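Local atomic coordinates of similar to yteR (Bacilus subtilis) (Clostridium acetobutylicum, PDB entry 4WU0), a protein that probably hydrolyses unsaturated rhamnogalacturonan fragments of pectin, as a glycoside hydrolase of family 105 related to YteR. Residues I270-A273 and L274-V278. Residues are numbered along the deposited sequence; the frame is centred on the assembly and turned at random.
Sequences IVYA and LLKGV
Tyr272 and Lys276, one turn apart on helix 264-279, run side by side and point the same way, bringing the phenol and ammonium ends together. CG of Tyr272 lies anti to the backbone N, beside the carbonyl carbon (chi1 166°), which carries the ring alongside the fully extended lysine of the following turn. Lys276 CD approaches the ring obliquely, 3.7 Å from Tyr272 CZ, while Tyr272 OH and Lys276 NZ come within 3.1 Å. Asp211 joins the two ends: OD1 is hydrogen-bonded to Tyr272 OH and forms a salt bridge with Lys276 NZ, which makes a second one with Glu214. Two carboxylates would probably favour a charged lysine in this buried setting.

Apolar contact follows the same four-residue spacing. Val271 CG1 lies 3.7 Å from Leu275 CD1, the two side chains again pointing alike, whereas Ile270 CG2 and Leu274 CD1 meet more loosely at 4.4 Å.

Beneath the side chains, four successive alpha-helical hydrogen bonds join the turns. The one from Lys276 N to Tyr272 O is 2.8 Å long and nearly straight, at 170° about the hydrogen; that from Gly277 N to Ala273 O is equally short but more bent, at 148°.

Every touching residue is buried, because neighbouring helices pack around this one in a mainly helical fold, an (alpha/alpha)6 barrel as in other members of the family. Val271 and Leu275 face helix 288-302, Ala273 touches Val206 of helix 199-215, and Tyr272 reaches both Met207 of that helix and Leu353 of helix 345-360; Trp248, from a loop, packs on Ile270, Val271 and Leu274.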
ATOM      1  N   ILE A 270       5.064  -2.447  -6.782  1.00 12.36           N
ATOM      2  CA  ILE A 270       4.886  -2.310  -8.233  1.00 13.58           C
ATOM      3  C   ILE A 270       4.822  -3.694  -8.867  1.00 13.01           C
ATOM      4  O   ILE A 270       3.996  -3.952  -9.738  1.00 12.85           O
ATOM      5  CB  ILE A 270       6.015  -1.465  -8.847  1.00 13.23           C
ATOM      6  CG1 ILE A 270       5.898  -0.036  -8.324  1.00 12.91           C
ATOM      7  CG2 ILE A 270       5.989  -1.500 -10.372  1.00 14.61           C
ATOM      8  CD1 ILE A 270       7.115   0.830  -8.524  1.00 13.02           C
ATOM      9  N   VAL A 271       5.711  -4.594  -8.454  1.00 13.44           N
ATOM     10  CA  VAL A 271       5.708  -5.952  -9.004  1.00 13.57           C
ATOM     11  C   VAL A 271       4.408  -6.681  -8.676  1.00 12.89           C
ATOM     12  O   VAL A 271       3.846  -7.381  -9.514  1.00 13.20           O
ATOM     13  CB  VAL A 271       6.928  -6.742  -8.482  1.00 13.02           C
ATOM     14  CG1 VAL A 271       6.828  -8.235  -8.859  1.00 13.29           C
ATOM     15  CG2 VAL A 271       8.194  -6.128  -9.082  1.00 15.99           C
ATOM     16  N   TYR A 272       3.920  -6.519  -7.460  1.00 12.75           N
ATOM     17  CA  TYR A 272       2.637  -7.090  -7.061  1.00 11.57           C
ATOM     18  C   TYR A 272       1.522  -6.603  -7.974  1.00 12.26           C
ATOM     19  O   TYR A 272       0.721  -7.396  -8.449  1.00 13.13           O
ATOM     20  CB  TYR A 272       2.337  -6.693  -5.624  1.00 13.19           C
ATOM     21  CG  TYR A 272       0.907  -6.933  -5.185  1.00 12.58           C
ATOM     22  CD1 TYR A 272       0.468  -8.200  -4.844  1.00 14.32           C
ATOM     23  CD2 TYR A 272       0.000  -5.893  -5.130  1.00 16.05           C
ATOM     24  CE1 TYR A 272      -0.837  -8.417  -4.423  1.00 15.61           C
ATOM     25  CE2 TYR A 272      -1.297  -6.095  -4.706  1.00 14.95           C
ATOM     26  CZ  TYR A 272      -1.707  -7.349  -4.346  1.00 15.05           C
ATOM     27  OH  TYR A 272      -2.994  -7.521  -3.908  1.00 16.09           O
ATOM     28  N   ALA A 273       1.447  -5.295  -8.175  1.00 13.60           N
ATOM     29  CA  ALA A 273       0.405  -4.734  -9.032  1.00 12.19           C
ATOM     30  C   ALA A 273       0.509  -5.214 -10.486  1.00 15.93           C
ATOM     31  O   ALA A 273      -0.516  -5.451 -11.137  1.00 17.68           O
ATOM     32  CB  ALA A 273       0.421  -3.215  -8.954  1.00 15.41           C
ATOM     33  N   LEU A 274       1.730  -5.338 -11.000  1.00 15.50           N
ATOM     34  CA  LEU A 274       1.921  -5.867 -12.354  1.00 13.79           C
ATOM     35  C   LEU A 274       1.383  -7.275 -12.441  1.00 14.23           C
ATOM     36  O   LEU A 274       0.639  -7.625 -13.373  1.00 15.58           O
ATOM     37  CB  LEU A 274       3.399  -5.880 -12.760  1.00 15.30           C
ATOM     38  CG  LEU A 274       4.134  -4.563 -12.960  1.00 20.08           C
ATOM     39  CD1 LEU A 274       5.626  -4.823 -13.205  1.00 21.66           C
ATOM     40  CD2 LEU A 274       3.549  -3.793 -14.128  1.00 28.07           C
ATOM     41  N   LEU A 275       1.784  -8.109 -11.490  1.00 15.87           N
ATOM     42  CA  LEU A 275       1.415  -9.514 -11.505  1.00 16.41           C
ATOM     43  C   LEU A 275      -0.087  -9.694 -11.323  1.00 13.15           C
ATOM     44  O   LEU A 275      -0.734 -10.436 -12.057  1.00 15.34           O
ATOM     45  CB  LEU A 275       2.170 -10.297 -10.432  1.00 15.03           C
ATOM     46  CG  LEU A 275       3.657 -10.554 -10.756  1.00 15.35           C
ATOM     47  CD1 LEU A 275       4.391 -10.947  -9.481  1.00 17.56           C
ATOM     48  CD2 LEU A 275       3.842 -11.600 -11.844  1.00 18.56           C
ATOM     49  N   LYS A 276      -0.649  -9.020 -10.324  1.00 14.32           N
ATOM     50  CA  LYS A 276      -2.084  -9.136 -10.072  1.00 15.21           C
ATOM     51  C   LYS A 276      -2.902  -8.545 -11.213  1.00 15.09           C
ATOM     52  O   LYS A 276      -3.935  -9.091 -11.602  1.00 14.76           O
ATOM     53  CB  LYS A 276      -2.437  -8.421  -8.760  1.00 14.18           C
ATOM     54  CG  LYS A 276      -3.902  -8.494  -8.414  1.00 14.59           C
ATOM     55  CD  LYS A 276      -4.165  -8.139  -6.948  1.00 14.37           C
ATOM     56  CE  LYS A 276      -5.627  -8.237  -6.591  1.00 18.32           C
ATOM     57  NZ  LYS A 276      -5.821  -8.170  -5.132  1.00 19.64           N
ATOM     58  N   GLY A 277      -2.419  -7.434 -11.767  1.00 15.31           N
ATOM     59  CA  GLY A 277      -3.100  -6.795 -12.884  1.00 17.63           C
ATOM     60  C   GLY A 277      -3.161  -7.707 -14.095  1.00 17.82           C
ATOM     61  O   GLY A 277      -4.185  -7.777 -14.776  1.00 17.29           O
ATOM     62  N   VAL A 278      -2.082  -8.436 -14.363  1.00 16.77           N
ATOM     63  CA  VAL A 278      -2.104  -9.406 -15.455  1.00 15.37           C
ATOM     64  C   VAL A 278      -3.064 -10.557 -15.146  1.00 20.99           C
ATOM     65  O   VAL A 278      -3.844 -10.985 -16.016  1.00 19.58           O
ATOM     66  CB  VAL A 278      -0.678  -9.960 -15.751  1.00 15.24           C
ATOM     67  CG1 VAL A 278      -0.739 -11.134 -16.721  1.00 18.26           C
ATOM     68  CG2 VAL A 278       0.232  -8.853 -16.290  1.00 17.28           C
TER